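Local coordinates for protein glycine betaine/carnitine/choline ABC transporter (Staphylococcus aureus subsp. aureus Mu50, PDB 3O66) that probably binds glycine betaine, carnitine or choline outside the membrane as the substrate-binding component of an ABC importer, at residues T52-A57 with G67-G72; G77-A82 with Q96-K101; K101-F106 with A226-L231. All blocks are in the same frame, centred on the assembly; numbering follows the deposited sequence. Where two conformers were deposited one is given.

Contact 1 (T52-A57 with G67-G72); sequences TIQHNA and GVRYNG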
ATOM      1  N   THR A  52      -9.235  -8.828  -5.138  1.00 28.86           N
ATOM      2  CA  THR A  52     -10.464  -9.492  -5.565  1.00 28.66           C
ATOM      3  C   THR A  52     -10.806 -10.651  -4.607  1.00 27.85           C
ATOM      4  O   THR A  52     -11.972 -10.830  -4.204  1.00 27.82           O
ATOM      5  CB  THR A  52     -10.402  -9.954  -7.033  1.00 29.88           C
ATOM      6  OG1 THR A  52     -10.204  -8.807  -7.862  1.00 30.38           O
ATOM      7  CG2 THR A  52     -11.695 -10.650  -7.456  1.00 31.83           C
ATOM      8  N   ILE A  53      -9.797 -11.425  -4.229  1.00 26.97           N
ATOM      9  CA  ILE A  53     -10.025 -12.546  -3.308  1.00 27.00           C
ATOM     10  C   ILE A  53     -10.424 -11.998  -1.923  1.00 25.24           C
ATOM     11  O   ILE A  53     -11.318 -12.547  -1.269  1.00 24.98           O
ATOM     12  CB  ILE A  53      -8.789 -13.531  -3.219  1.00 27.63           C
ATOM     13  CG1 ILE A  53      -8.263 -13.926  -4.622  1.00 30.89           C
ATOM     14  CG2 ILE A  53      -9.083 -14.764  -2.352  1.00 27.90           C
ATOM     15  CD1 ILE A  53      -9.211 -14.620  -5.541  1.00 31.84           C
ATOM     16  N   GLN A  54      -9.786 -10.907  -1.489  1.00 24.07           N
ATOM     17  CA  GLN A  54     -10.148 -10.296  -0.208  1.00 22.72           C
ATOM     18  C   GLN A  54     -11.592  -9.860  -0.245  1.00 23.20           C
ATOM     19  O   GLN A  54     -12.317 -10.112   0.702  1.00 22.84           O
ATOM     20  CB  GLN A  54      -9.283  -9.073   0.116  1.00 22.47           C
ATOM     21  CG  GLN A  54      -7.805  -9.377   0.304  1.00 21.16           C
ATOM     22  CD  GLN A  54      -7.147  -8.290   1.130  1.00 23.15           C
ATOM     23  OE1 GLN A  54      -7.115  -8.365   2.360  1.00 23.46           O
ATOM     24  NE2 GLN A  54      -6.624  -7.274   0.454  1.00 20.09           N
ATOM     25  N   HIS A  55     -11.975  -9.173  -1.337  1.00 23.74           N
ATOM     26  CA  HIS A  55     -13.312  -8.613  -1.504  1.00 24.16           C
ATOM     27  C   HIS A  55     -14.372  -9.706  -1.467  1.00 25.66           C
ATOM     28  O   HIS A  55     -15.392  -9.582  -0.764  1.00 26.74           O
ATOM     29  CB  HIS A  55     -13.408  -7.857  -2.829  1.00 25.21           C
ATOM     30  CG  HIS A  55     -14.776  -7.313  -3.115  1.00 26.26           C
ATOM     31  ND1 HIS A  55     -15.362  -6.329  -2.337  1.00 25.89           N
ATOM     32  CD2 HIS A  55     -15.669  -7.609  -4.088  1.00 26.78           C
ATOM     33  CE1 HIS A  55     -16.560  -6.049  -2.822  1.00 26.38           C
ATOM     34  NE2 HIS A  55     -16.773  -6.813  -3.881  1.00 26.84           N
ATOM     35  N   ASN A  56     -14.136 -10.758  -2.248  1.00 25.66           N
ATOM     36  CA  ASN A  56     -15.060 -11.861  -2.341  1.00 26.33           C
ATOM     37  C   ASN A  56     -15.246 -12.540  -0.991  1.00 25.95           C
ATOM     38  O   ASN A  56     -16.378 -12.904  -0.646  1.00 26.98           O
ATOM     39  CB  ASN A  56     -14.664 -12.834  -3.463  1.00 27.41           C
ATOM     40  CG  ASN A  56     -14.890 -12.239  -4.844  1.00 30.14           C
ATOM     41  OD1 ASN A  56     -15.814 -11.434  -5.045  1.00 32.94           O
ATOM     42  ND2 ASN A  56     -14.082 -12.659  -5.813  1.00 32.36           N
ATOM     43  N   ALA A  57     -14.172 -12.678  -0.214  1.00 24.38           N
ATOM     44  CA  ALA A  57     -14.314 -13.179   1.143  1.00 24.98           C
ATOM     45  C   ALA A  57     -15.305 -12.352   1.997  1.00 25.15           C
ATOM     46  O   ALA A  57     -16.130 -12.922   2.704  1.00 25.92           O
ATOM     47  CB  ALA A  57     -12.948 -13.276   1.851  1.00 23.39           C
ATOM     48  N   GLY A  67      -7.424  -6.433   6.274  1.00 21.58           N
ATOM     49  CA  GLY A  67      -6.383  -5.678   6.987  1.00 23.15           C
ATOM     50  C   GLY A  67      -5.974  -4.448   6.186  1.00 22.91           C
ATOM     51  O   GLY A  67      -5.876  -3.332   6.728  1.00 23.19           O
ATOM     52  N   VAL A  68      -5.765  -4.637   4.884  1.00 21.92           N
ATOM     53  CA  VAL A  68      -5.329  -3.538   4.021  1.00 21.41           C
ATOM     54  C   VAL A  68      -5.944  -3.686   2.632  1.00 20.60           C
ATOM     55  O   VAL A  68      -5.958  -4.778   2.047  1.00 20.31           O
ATOM     56  CB  VAL A  68      -3.756  -3.376   3.974  1.00 21.70           C
ATOM     57  CG1 VAL A  68      -3.116  -4.550   3.314  1.00 22.16           C
ATOM     58  CG2 VAL A  68      -3.356  -2.071   3.283  1.00 23.29           C
ATOM     59  N   ARG A  69      -6.520  -2.577   2.174  1.00 19.59           N
ATOM     60  CA  ARG A  69      -7.075  -2.441   0.866  1.00 19.61           C
ATOM     61  C   ARG A  69      -6.553  -1.136   0.327  1.00 19.97           C
ATOM     62  O   ARG A  69      -6.269  -0.219   1.097  1.00 19.81           O
ATOM     63  CB  ARG A  69      -8.631  -2.444   0.976  1.00 18.67           C
ATOM     64  CG  ARG A  69      -9.180  -3.810   1.540  1.00 20.75           C
ATOM     65  CD  ARG A  69      -9.149  -4.964   0.495  1.00 21.60           C
ATOM     66  NE  ARG A  69     -10.187  -4.760  -0.535  1.00 22.31           N
ATOM     67  CZ  ARG A  69     -11.478  -5.107  -0.412  1.00 22.11           C
ATOM     68  NH1 ARG A  69     -11.925  -5.736   0.671  1.00 21.00           N
ATOM     69  NH2 ARG A  69     -12.339  -4.837  -1.393  1.00 21.88           N
ATOM     70  N   TYR A  70      -6.436  -1.027  -0.993  1.00 21.10           N
ATOM     71  CA  TYR A  70      -5.888   0.185  -1.575  1.00 21.83           C
ATOM     72  C   TYR A  70      -6.957   0.860  -2.400  1.00 22.08           C
ATOM     73  O   TYR A  70      -7.548   0.192  -3.244  1.00 22.84           O
ATOM     74  CB  TYR A  70      -4.677  -0.162  -2.421  1.00 21.47           C
ATOM     75  CG  TYR A  70      -3.718  -1.001  -1.620  1.00 20.80           C
ATOM     76  CD1 TYR A  70      -2.739  -0.397  -0.837  1.00 21.00           C
ATOM     77  CD2 TYR A  70      -3.807  -2.401  -1.631  1.00 21.59           C
ATOM     78  CE1 TYR A  70      -1.867  -1.147  -0.092  1.00 20.11           C
ATOM     79  CE2 TYR A  70      -2.923  -3.189  -0.875  1.00 22.26           C
ATOM     80  CZ  TYR A  70      -1.954  -2.541  -0.105  1.00 22.74           C
ATOM     81  OH  TYR A  70      -1.072  -3.264   0.656  1.00 23.60           O
ATOM     82  N   ASN A  71      -7.201   2.159  -2.168  1.00 21.78           N
ATOM     83  CA  ASN A  71      -8.417   2.764  -2.764  1.00 24.08           C
ATOM     84  C   ASN A  71      -8.487   2.740  -4.300  1.00 25.04           C
ATOM     85  O   ASN A  71      -9.528   2.406  -4.854  1.00 25.01           O
ATOM     86  CB  ASN A  71      -8.817   4.116  -2.154  1.00 23.42           C
ATOM     87  CG  ASN A  71      -7.771   5.226  -2.354  1.00 25.69           C
ATOM     88  OD1 ASN A  71      -6.678   5.032  -2.937  1.00 26.21           O
ATOM     89  ND2 ASN A  71      -8.109   6.407  -1.837  1.00 24.66           N
ATOM     90  N   GLY A  72      -7.378   3.048  -4.978  1.00 25.82           N
ATOM     91  CA  GLY A  72      -7.382   3.005  -6.441  1.00 27.19           C
ATOM     92  C   GLY A  72      -7.663   1.609  -6.986  1.00 27.63           C
ATOM     93  O   GLY A  72      -8.251   1.457  -8.061  1.00 29.18           O
TER
HETATM   94  O   HOH W   1      -5.197  -7.449   4.101  1.00 21.07           O
HETATM   95  O   HOH W   2     -14.748  -5.967   0.336  1.00 27.36           O

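Contact 2 (G77-A82 with Q96-K101); sequences GALKEA and QGFKKK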
ATOM      1  N   GLY A  77     -11.765  -1.756  -9.371  1.00 30.92           N
ATOM      2  CA  GLY A  77     -11.991  -3.185  -9.297  1.00 30.83           C
ATOM      3  C   GLY A  77     -13.386  -3.436  -8.756  1.00 31.16           C
ATOM      4  O   GLY A  77     -14.359  -3.401  -9.504  1.00 31.74           O
ATOM      5  N   ALA A  78     -13.485  -3.660  -7.449  1.00 30.24           N
ATOM      6  CA  ALA A  78     -14.749  -4.040  -6.833  1.00 30.38           C
ATOM      7  C   ALA A  78     -15.893  -3.061  -7.153  1.00 30.89           C
ATOM      8  O   ALA A  78     -17.008  -3.487  -7.477  1.00 31.60           O
ATOM      9  CB  ALA A  78     -14.558  -4.183  -5.325  1.00 29.62           C
ATOM     10  N   LEU A  79     -15.614  -1.755  -7.098  1.00 29.98           N
ATOM     11  CA  LEU A  79     -16.654  -0.755  -7.336  1.00 31.06           C
ATOM     12  C   LEU A  79     -16.980  -0.556  -8.812  1.00 32.90           C
ATOM     13  O   LEU A  79     -18.029   0.003  -9.136  1.00 34.24           O
ATOM     14  CB  LEU A  79     -16.290   0.576  -6.684  1.00 29.93           C
ATOM     15  CG  LEU A  79     -16.311   0.559  -5.158  1.00 27.99           C
ATOM     16  CD1 LEU A  79     -15.950   1.935  -4.621  1.00 26.47           C
ATOM     17  CD2 LEU A  79     -17.729   0.112  -4.664  1.00 29.01           C
ATOM     18  N   LYS A  80     -16.099  -1.010  -9.703  0.50 33.40           N
ATOM     19  CA  LYS A  80     -16.330  -0.931 -11.161  0.50 35.03           C
ATOM     20  C   LYS A  80     -16.467   0.507 -11.673  0.50 35.65           C
ATOM     21  O   LYS A  80     -17.190   0.746 -12.652  0.50 36.95           O
ATOM     22  CB  LYS A  80     -17.602  -1.711 -11.561  0.50 36.27           C
ATOM     23  CG  LYS A  80     -17.492  -3.236 -11.634  0.50 37.98           C
ATOM     24  CD  LYS A  80     -18.888  -3.864 -11.624  0.50 40.38           C
ATOM     25  CE  LYS A  80     -19.091  -4.898 -12.740  0.50 43.48           C
ATOM     26  NZ  LYS A  80     -18.882  -6.308 -12.299  0.50 43.68           N
ATOM     27  N   GLU A  81     -15.794   1.461 -11.026  1.00 34.93           N
ATOM     28  CA  GLU A  81     -15.942   2.882 -11.374  1.00 35.97           C
ATOM     29  C   GLU A  81     -14.724   3.354 -12.166  1.00 36.14           C
ATOM     30  O   GLU A  81     -13.731   2.644 -12.267  1.00 35.42           O
ATOM     31  CB  GLU A  81     -16.132   3.761 -10.119  1.00 35.69           C
ATOM     32  CG  GLU A  81     -17.376   3.447  -9.257  1.00 37.50           C
ATOM     33  CD  GLU A  81     -18.716   3.860  -9.904  1.00 41.90           C
ATOM     34  OE1 GLU A  81     -18.722   4.426 -11.021  1.00 44.27           O
ATOM     35  OE2 GLU A  81     -19.773   3.622  -9.284  1.00 42.53           O
ATOM     36  N   ALA A  82     -14.819   4.553 -12.734  1.00 36.72           N
ATOM     37  CA  ALA A  82     -13.691   5.173 -13.411  1.00 36.78           C
ATOM     38  C   ALA A  82     -12.634   5.617 -12.380  1.00 35.36           C
ATOM     39  O   ALA A  82     -12.977   5.981 -11.259  1.00 34.24           O
ATOM     40  CB  ALA A  82     -14.186   6.359 -14.240  1.00 38.29           C
ATOM     41  N   GLN A  96     -17.888   6.130  -0.240  1.00 25.80           N
ATOM     42  CA  GLN A  96     -19.323   6.233  -0.568  1.00 27.26           C
ATOM     43  C   GLN A  96     -19.755   4.922  -1.261  1.00 26.48           C
ATOM     44  O   GLN A  96     -20.751   4.316  -0.897  1.00 25.78           O
ATOM     45  CB  GLN A  96     -19.582   7.451  -1.482  1.00 29.16           C
ATOM     46  CG  GLN A  96     -19.540   8.817  -0.767  1.00 33.76           C
ATOM     47  CD  GLN A  96     -19.736  10.024  -1.718  1.00 42.70           C
ATOM     48  OE1 GLN A  96     -19.522   9.926  -2.943  1.00 46.42           O
ATOM     49  NE2 GLN A  96     -20.127  11.176  -1.146  1.00 45.35           N
ATOM     50  N   GLY A  97     -18.943   4.469  -2.213  1.00 25.65           N
ATOM     51  CA  GLY A  97     -19.190   3.232  -2.942  1.00 25.45           C
ATOM     52  C   GLY A  97     -19.240   1.990  -2.060  1.00 24.96           C
ATOM     53  O   GLY A  97     -20.155   1.176  -2.192  1.00 25.81           O
ATOM     54  N   PHE A  98     -18.269   1.832  -1.156  1.00 23.81           N
ATOM     55  CA  PHE A  98     -18.284   0.670  -0.241  1.00 23.51           C
ATOM     56  C   PHE A  98     -19.509   0.651   0.672  1.00 23.91           C
ATOM     57  O   PHE A  98     -20.089  -0.393   0.932  1.00 22.78           O
ATOM     58  CB  PHE A  98     -16.985   0.573   0.556  1.00 22.02           C
ATOM     59  CG  PHE A  98     -15.928  -0.249  -0.152  1.00 23.11           C
ATOM     60  CD1 PHE A  98     -15.412   0.167  -1.372  1.00 25.42           C
ATOM     61  CD2 PHE A  98     -15.474  -1.433   0.399  1.00 25.82           C
ATOM     62  CE1 PHE A  98     -14.460  -0.590  -2.056  1.00 26.07           C
ATOM     63  CE2 PHE A  98     -14.516  -2.194  -0.242  1.00 26.03           C
ATOM     64  CZ  PHE A  98     -14.011  -1.779  -1.497  1.00 28.59           C
ATOM     65  N   LYS A  99     -19.909   1.824   1.131  1.00 24.80           N
ATOM     66  CA  LYS A  99     -21.114   1.949   1.923  1.00 27.40           C
ATOM     67  C   LYS A  99     -22.369   1.564   1.141  1.00 27.90           C
ATOM     68  O   LYS A  99     -23.180   0.743   1.587  1.00 28.46           O
ATOM     69  CB  LYS A  99     -21.220   3.406   2.397  1.00 29.04           C
ATOM     70  CG  LYS A  99     -21.995   3.619   3.637  1.00 34.47           C
ATOM     71  CD  LYS A  99     -22.328   5.134   3.825  1.00 40.94           C
ATOM     72  CE  LYS A  99     -21.160   5.921   4.385  1.00 43.53           C
ATOM     73  NZ  LYS A  99     -21.551   7.354   4.496  1.00 46.70           N
ATOM     74  N   LYS A 100     -22.553   2.161  -0.028  0.50 28.14           N
ATOM     75  CA  LYS A 100     -23.808   1.979  -0.753  0.50 29.17           C
ATOM     76  C   LYS A 100     -23.913   0.660  -1.522  0.50 29.14           C
ATOM     77  O   LYS A 100     -24.990   0.087  -1.600  0.50 29.52           O
ATOM     78  CB  LYS A 100     -24.088   3.172  -1.669  0.50 30.57           C
ATOM     79  CG  LYS A 100     -24.942   4.272  -1.030  0.50 31.72           C
ATOM     80  CD  LYS A 100     -24.340   4.797   0.267  0.50 31.85           C
ATOM     81  CE  LYS A 100     -24.934   6.162   0.681  0.50 33.49           C
ATOM     82  NZ  LYS A 100     -26.124   6.101   1.591  0.50 33.45           N
ATOM     83  N   LYS A 101     -22.800   0.175  -2.068  1.00 28.06           N
ATOM     84  CA  LYS A 101     -22.822  -1.070  -2.838  1.00 29.32           C
ATOM     85  C   LYS A 101     -22.661  -2.310  -1.982  1.00 28.18           C
ATOM     86  O   LYS A 101     -23.240  -3.339  -2.296  1.00 28.62           O
ATOM     87  CB  LYS A 101     -21.752  -1.059  -3.935  1.00 28.79           C
ATOM     88  CG  LYS A 101     -22.075  -0.098  -5.064  1.00 32.86           C
ATOM     89  CD  LYS A 101     -21.222  -0.398  -6.309  1.00 36.38           C
ATOM     90  CE  LYS A 101     -21.674   0.462  -7.483  1.00 39.64           C
ATOM     91  NZ  LYS A 101     -20.701   0.440  -8.622  1.00 42.16           N
TER

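Contact 3 (K101-F106 with A226-L231); sequences KFDQTF and ATNELL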
ATOM      1  N   LYS A 101     -22.800   0.175  -2.068  1.00 28.06           N
ATOM      2  CA  LYS A 101     -22.822  -1.070  -2.838  1.00 29.32           C
ATOM      3  C   LYS A 101     -22.661  -2.310  -1.982  1.00 28.18           C
ATOM      4  O   LYS A 101     -23.240  -3.339  -2.296  1.00 28.62           O
ATOM      5  CB  LYS A 101     -21.752  -1.059  -3.935  1.00 28.79           C
ATOM      6  CG  LYS A 101     -22.075  -0.098  -5.064  1.00 32.86           C
ATOM      7  CD  LYS A 101     -21.222  -0.398  -6.309  1.00 36.38           C
ATOM      8  CE  LYS A 101     -21.674   0.462  -7.483  1.00 39.64           C
ATOM      9  NZ  LYS A 101     -20.701   0.440  -8.622  1.00 42.16           N
ATOM     10  N   PHE A 102     -21.863  -2.219  -0.919  1.00 27.21           N
ATOM     11  CA  PHE A 102     -21.451  -3.414  -0.175  1.00 27.13           C
ATOM     12  C   PHE A 102     -21.720  -3.366   1.326  1.00 27.18           C
ATOM     13  O   PHE A 102     -21.335  -4.314   2.048  1.00 27.15           O
ATOM     14  CB  PHE A 102     -19.933  -3.622  -0.344  1.00 26.71           C
ATOM     15  CG  PHE A 102     -19.457  -3.630  -1.775  1.00 28.36           C
ATOM     16  CD1 PHE A 102     -20.056  -4.455  -2.721  1.00 29.03           C
ATOM     17  CD2 PHE A 102     -18.360  -2.852  -2.149  1.00 28.43           C
ATOM     18  CE1 PHE A 102     -19.593  -4.481  -4.052  1.00 31.76           C
ATOM     19  CE2 PHE A 102     -17.878  -2.875  -3.444  1.00 28.65           C
ATOM     20  CZ  PHE A 102     -18.499  -3.691  -4.407  1.00 29.99           C
ATOM     21  N   ASP A 103     -22.323  -2.273   1.813  1.00 26.65           N
ATOM     22  CA  ASP A 103     -22.584  -2.124   3.251  1.00 27.07           C
ATOM     23  C   ASP A 103     -21.298  -2.324   4.073  1.00 25.52           C
ATOM     24  O   ASP A 103     -21.266  -3.091   5.065  1.00 25.83           O
ATOM     25  CB  ASP A 103     -23.681  -3.101   3.718  1.00 28.17           C
ATOM     26  CG  ASP A 103     -24.118  -2.840   5.153  1.00 28.83           C
ATOM     27  OD1 ASP A 103     -24.149  -1.647   5.553  1.00 30.08           O
ATOM     28  OD2 ASP A 103     -24.445  -3.827   5.865  1.00 27.16           O
ATOM     29  N   GLN A 104     -20.232  -1.662   3.619  1.00 24.16           N
ATOM     30  CA  GLN A 104     -18.915  -1.768   4.261  1.00 23.26           C
ATOM     31  C   GLN A 104     -18.326  -0.386   4.489  1.00 23.67           C
ATOM     32  O   GLN A 104     -18.587   0.564   3.736  1.00 24.51           O
ATOM     33  CB  GLN A 104     -17.943  -2.586   3.420  1.00 21.50           C
ATOM     34  CG  GLN A 104     -18.328  -4.075   3.270  1.00 23.73           C
ATOM     35  CD  GLN A 104     -17.473  -4.810   2.239  1.00 24.15           C
ATOM     36  OE1 GLN A 104     -16.452  -4.294   1.775  1.00 23.93           O
ATOM     37  NE2 GLN A 104     -17.907  -6.014   1.860  1.00 25.58           N
ATOM     38  N   THR A 105     -17.494  -0.302   5.523  1.00 24.10           N
ATOM     39  CA  THR A 105     -16.777   0.911   5.824  1.00 23.64           C
ATOM     40  C   THR A 105     -15.353   0.762   5.298  1.00 23.40           C
ATOM     41  O   THR A 105     -14.580  -0.117   5.759  1.00 23.44           O
ATOM     42  CB  THR A 105     -16.795   1.191   7.326  1.00 23.90           C
ATOM     43  OG1 THR A 105     -18.140   1.503   7.722  1.00 23.36           O
ATOM     44  CG2 THR A 105     -15.849   2.358   7.695  1.00 22.65           C
ATOM     45  N   PHE A 106     -15.015   1.602   4.329  1.00 21.98           N
ATOM     46  CA  PHE A 106     -13.626   1.699   3.860  1.00 22.38           C
ATOM     47  C   PHE A 106     -13.039   2.835   4.704  1.00 22.89           C
ATOM     48  O   PHE A 106     -13.415   3.984   4.507  1.00 24.01           O
ATOM     49  CB  PHE A 106     -13.606   1.993   2.333  1.00 22.40           C
ATOM     50  CG  PHE A 106     -12.269   1.771   1.661  1.00 22.18           C
ATOM     51  CD1 PHE A 106     -12.103   0.720   0.752  1.00 23.29           C
ATOM     52  CD2 PHE A 106     -11.193   2.636   1.901  1.00 22.20           C
ATOM     53  CE1 PHE A 106     -10.875   0.506   0.106  1.00 24.19           C
ATOM     54  CE2 PHE A 106      -9.971   2.455   1.247  1.00 21.86           C
ATOM     55  CZ  PHE A 106      -9.817   1.376   0.347  1.00 24.11           C
ATOM     56  N   ALA A 226     -14.068  -2.973   6.920  1.00 23.58           N
ATOM     57  CA  ALA A 226     -14.835  -3.851   7.788  1.00 23.96           C
ATOM     58  C   ALA A 226     -16.275  -3.845   7.255  1.00 24.70           C
ATOM     59  O   ALA A 226     -16.752  -2.821   6.730  1.00 25.39           O
ATOM     60  CB  ALA A 226     -14.784  -3.379   9.232  1.00 23.27           C
ATOM     61  N   THR A 227     -16.971  -4.974   7.367  1.00 23.91           N
ATOM     62  CA  THR A 227     -18.418  -4.967   7.041  1.00 24.25           C
ATOM     63  C   THR A 227     -19.173  -4.195   8.102  1.00 25.07           C
ATOM     64  O   THR A 227     -18.794  -4.184   9.302  1.00 24.38           O
ATOM     65  CB  THR A 227     -19.001  -6.376   6.948  1.00 25.05           C
ATOM     66  OG1 THR A 227     -18.926  -6.999   8.238  1.00 23.85           O
ATOM     67  CG2 THR A 227     -18.240  -7.189   5.901  1.00 23.36           C
ATOM     68  N   ASN A 228     -20.227  -3.515   7.684  1.00 25.63           N
ATOM     69  CA  ASN A 228     -21.044  -2.789   8.650  1.00 26.99           C
ATOM     70  C   ASN A 228     -21.883  -3.726   9.537  1.00 27.87           C
ATOM     71  O   ASN A 228     -22.236  -3.367  10.677  1.00 27.95           O
ATOM     72  CB  ASN A 228     -21.861  -1.676   7.953  1.00 27.96           C
ATOM     73  CG  ASN A 228     -20.951  -0.568   7.435  1.00 27.34           C
ATOM     74  OD1 ASN A 228     -19.850  -0.380   7.960  1.00 28.46           O
ATOM     75  ND2 ASN A 228     -21.380   0.145   6.401  1.00 27.28           N
ATOM     76  N   GLU A 229     -22.137  -4.941   9.049  1.00 28.16           N
ATOM     77  CA  GLU A 229     -22.760  -5.979   9.886  1.00 29.84           C
ATOM     78  C   GLU A 229     -21.898  -6.196  11.146  1.00 28.43           C
ATOM     79  O   GLU A 229     -22.426  -6.219  12.254  1.00 28.83           O
ATOM     80  CB  GLU A 229     -22.960  -7.297   9.121  1.00 30.62           C
ATOM     81  CG  GLU A 229     -23.577  -8.422   9.981  1.00 36.61           C
ATOM     82  CD  GLU A 229     -23.701  -9.774   9.252  1.00 43.36           C
ATOM     83  OE1 GLU A 229     -23.003  -9.989   8.237  1.00 44.09           O
ATOM     84  OE2 GLU A 229     -24.494 -10.638   9.715  1.00 48.57           O
ATOM     85  N   LEU A 230     -20.580  -6.326  10.970  1.00 27.01           N
ATOM     86  CA  LEU A 230     -19.673  -6.515  12.114  1.00 26.71           C
ATOM     87  C   LEU A 230     -19.648  -5.272  13.005  1.00 27.06           C
ATOM     88  O   LEU A 230     -19.692  -5.370  14.264  1.00 28.17           O
ATOM     89  CB  LEU A 230     -18.239  -6.847  11.644  1.00 25.71           C
ATOM     90  CG  LEU A 230     -17.174  -6.797  12.747  1.00 24.58           C
ATOM     91  CD1 LEU A 230     -17.403  -7.902  13.796  1.00 23.36           C
ATOM     92  CD2 LEU A 230     -15.780  -6.903  12.150  1.00 25.24           C
ATOM     93  N   LEU A 231     -19.563  -4.102  12.369  1.00 26.09           N
ATOM     94  CA  LEU A 231     -19.514  -2.839  13.102  1.00 26.77           C
ATOM     95  C   LEU A 231     -20.829  -2.551  13.840  1.00 29.18           C
ATOM     96  O   LEU A 231     -20.834  -1.882  14.878  1.00 29.90           O
ATOM     97  CB  LEU A 231     -19.135  -1.686  12.164  1.00 26.03           C
ATOM     98  CG  LEU A 231     -17.743  -1.780  11.500  1.00 25.47           C
ATOM     99  CD1 LEU A 231     -17.450  -0.478  10.771  1.00 27.06           C
ATOM    100  CD2 LEU A 231     -16.612  -2.080  12.496  1.00 25.35           C
TER
HETATM  101  O   HOH W   3     -22.312  -5.872   6.095  1.00 29.29           O

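Contact 1 (T52-A57 with G67-G72)
In the beta-alpha-beta crossover that links strands 43-48 and 65-70 of one lobe of this periplasmic-binding-protein fold, Gln-54 and His-55 of the helix meet Val-68 and Arg-69 of the second strand. The axes of 52-57 and 68-70 pass 10.1 Å apart, so long polar side chains span the gap. Gln-54 reaches out with an extended chain, its CG set anti to the carbonyl carbon (chi1 -64°), and slides past Arg-69 running the other way. Its NE2 donates to Val-68 O at 3.0 Å, almost straight on to the carbonyl (C=O...N angle 167°) and close to the plane of the amide itself. Beside this bond NE2 also lies 3.4 Å from Arg-69 CD. The other amide atom, OE1, is 2.7 Å from a water that accepts from Val-68 N, and it is bonded to Thr-14 OG1 as well; these partners fix the amide's rotation. Arg-69, bent at chi2 and chi3, brings its NH2 to 3.5 Å from His-55 ND1. Its guanidinium is inclined 73° to the imidazole, with His-55 N above one face. A second water lies at its edge, accepting from Arg-69 NH1 at 2.9 Å and bonded to His-55 ND1 at 2.8 Å. Asp-74 of helix 71-76 forms a salt bridge with Arg-69 NE, while Phe-98 of helix 87-102 and Val-225 of strand 222-227 pack against the same arginine.

Contact 2 (G77-A82 with Q96-K101)
Leu-79 and Lys-101 carry most of the contact between the loop that follows helix 71-76 and the C-terminal part of helix 87-102, on the outside of a lobe with the periplasmic-binding-protein fold. The loop begins with a type I beta turn from Gly-77 to Lys-80, closed by Lys-80 N donating to Gly-77 O, and this turn presents Leu-79 to the helix.

The apolar part is made by the two branches of Leu-79, which do different work. CD1 meets the Phe-98 ring at its edge, 3.7 Å from CD1 of the phenylalanine and near the plane of the ring; the leucine CG is 3.8 Å from Phe-98 CE1. CD2 instead lies against the helix backbone, 3.5 Å from Gly-97 C. Gly-97 has no side chain, which lets Leu-79 CD1 come within 3.9 Å of its CA. The rings of Phe-102 and Phe-106 each meet that of Phe-98 edge-to-face.

The polar part gathers at the end of Lys-101. A chi1 of -71° puts CG beside the backbone N, and with the chain extended beyond it the lysine reaches from the helix to the loop, its CD passing Leu-79 CD2. Its ammonium group then serves two acceptors. NZ lies 2.8 Å from the first, Leu-79 O. It comes in at a C=O...N angle of 148°, somewhat out of the carbonyl plane. The other is the carboxylate of Glu-81, whose chain bends at chi2; here the salt bridge is weak, with OE2 3.4 Å from Lys-101 NZ.

Contact 3 (K101-F106 with A226-L231)
Asn-228 lies across both Thr-105 and Asp-103 where strand 104-106, at one margin of the five-stranded sheet, runs antiparallel to the end of strand 222-227. The sheet order, second, first, third, fifth and fourth strand, is that of a type II periplasmic-binding-protein lobe. Thr-105 and Ala-226 form the hydrogen-bonded pair, with Thr-105 N to Ala-226 O at 2.9 Å and Ala-226 N to Thr-105 O at 3.1 Å. Gln-104 and Thr-227 are the non-hydrogen-bonded pair, their CA atoms 4.3 Å apart. Beyond them Asn-228 N donates to Asp-103 O at 2.8 Å, a further backbone bond, to the first turn of helix 228-233.

The Asn-228 side chain, swung away from its own carbonyl by a chi1 of -68°, turns back over the neighbouring strand and meets the Thr-105 side chain at about a right angle. Thr-105 OG1 donates to Asn-228 OD1 over a short 2.6 Å, in the carbonyl plane and on a lone pair. Leu-231 CD1 covers the same hydroxyl from the helix. Toward Asp-103 the amide presents its nitrogen, but its plane stands 75° from the carboxylate, and the bond from ND2 to OD1 is weak. Asp-103 OD2 has its strong partner in Arg-232, a salt bridge, and also accepts from a water that Glu-229 N donates to. At the helix start Thr-227 is the N-cap: its OG1, held between the backbone N and the carbonyl carbon (chi1 65°), accepts from Leu-230 N at 3.3 Å.

Overall arrangement
Along the chain the three contacts come in series, none nested in another. Contact 1 closes first, over the short connection from helix 51-60 into strand 65-70. Contact 2 follows, folding the loop after helix 71-76 onto helix 87-102 across thirteen intervening residues. The first segment of contact 3 begins at Lys-101, the last residue of contact 2, and this contact closes the longest loop: 119 residues that include the strands of the second sheet, before the chain returns to the first. Contacts 1 and 3 reach the same sheet through neighbouring strands 65-70 and 222-227. Aromatic side chains join all three sites: Phe-102 touches His-55 and Leu-79, while Phe-106 packs on Arg-69.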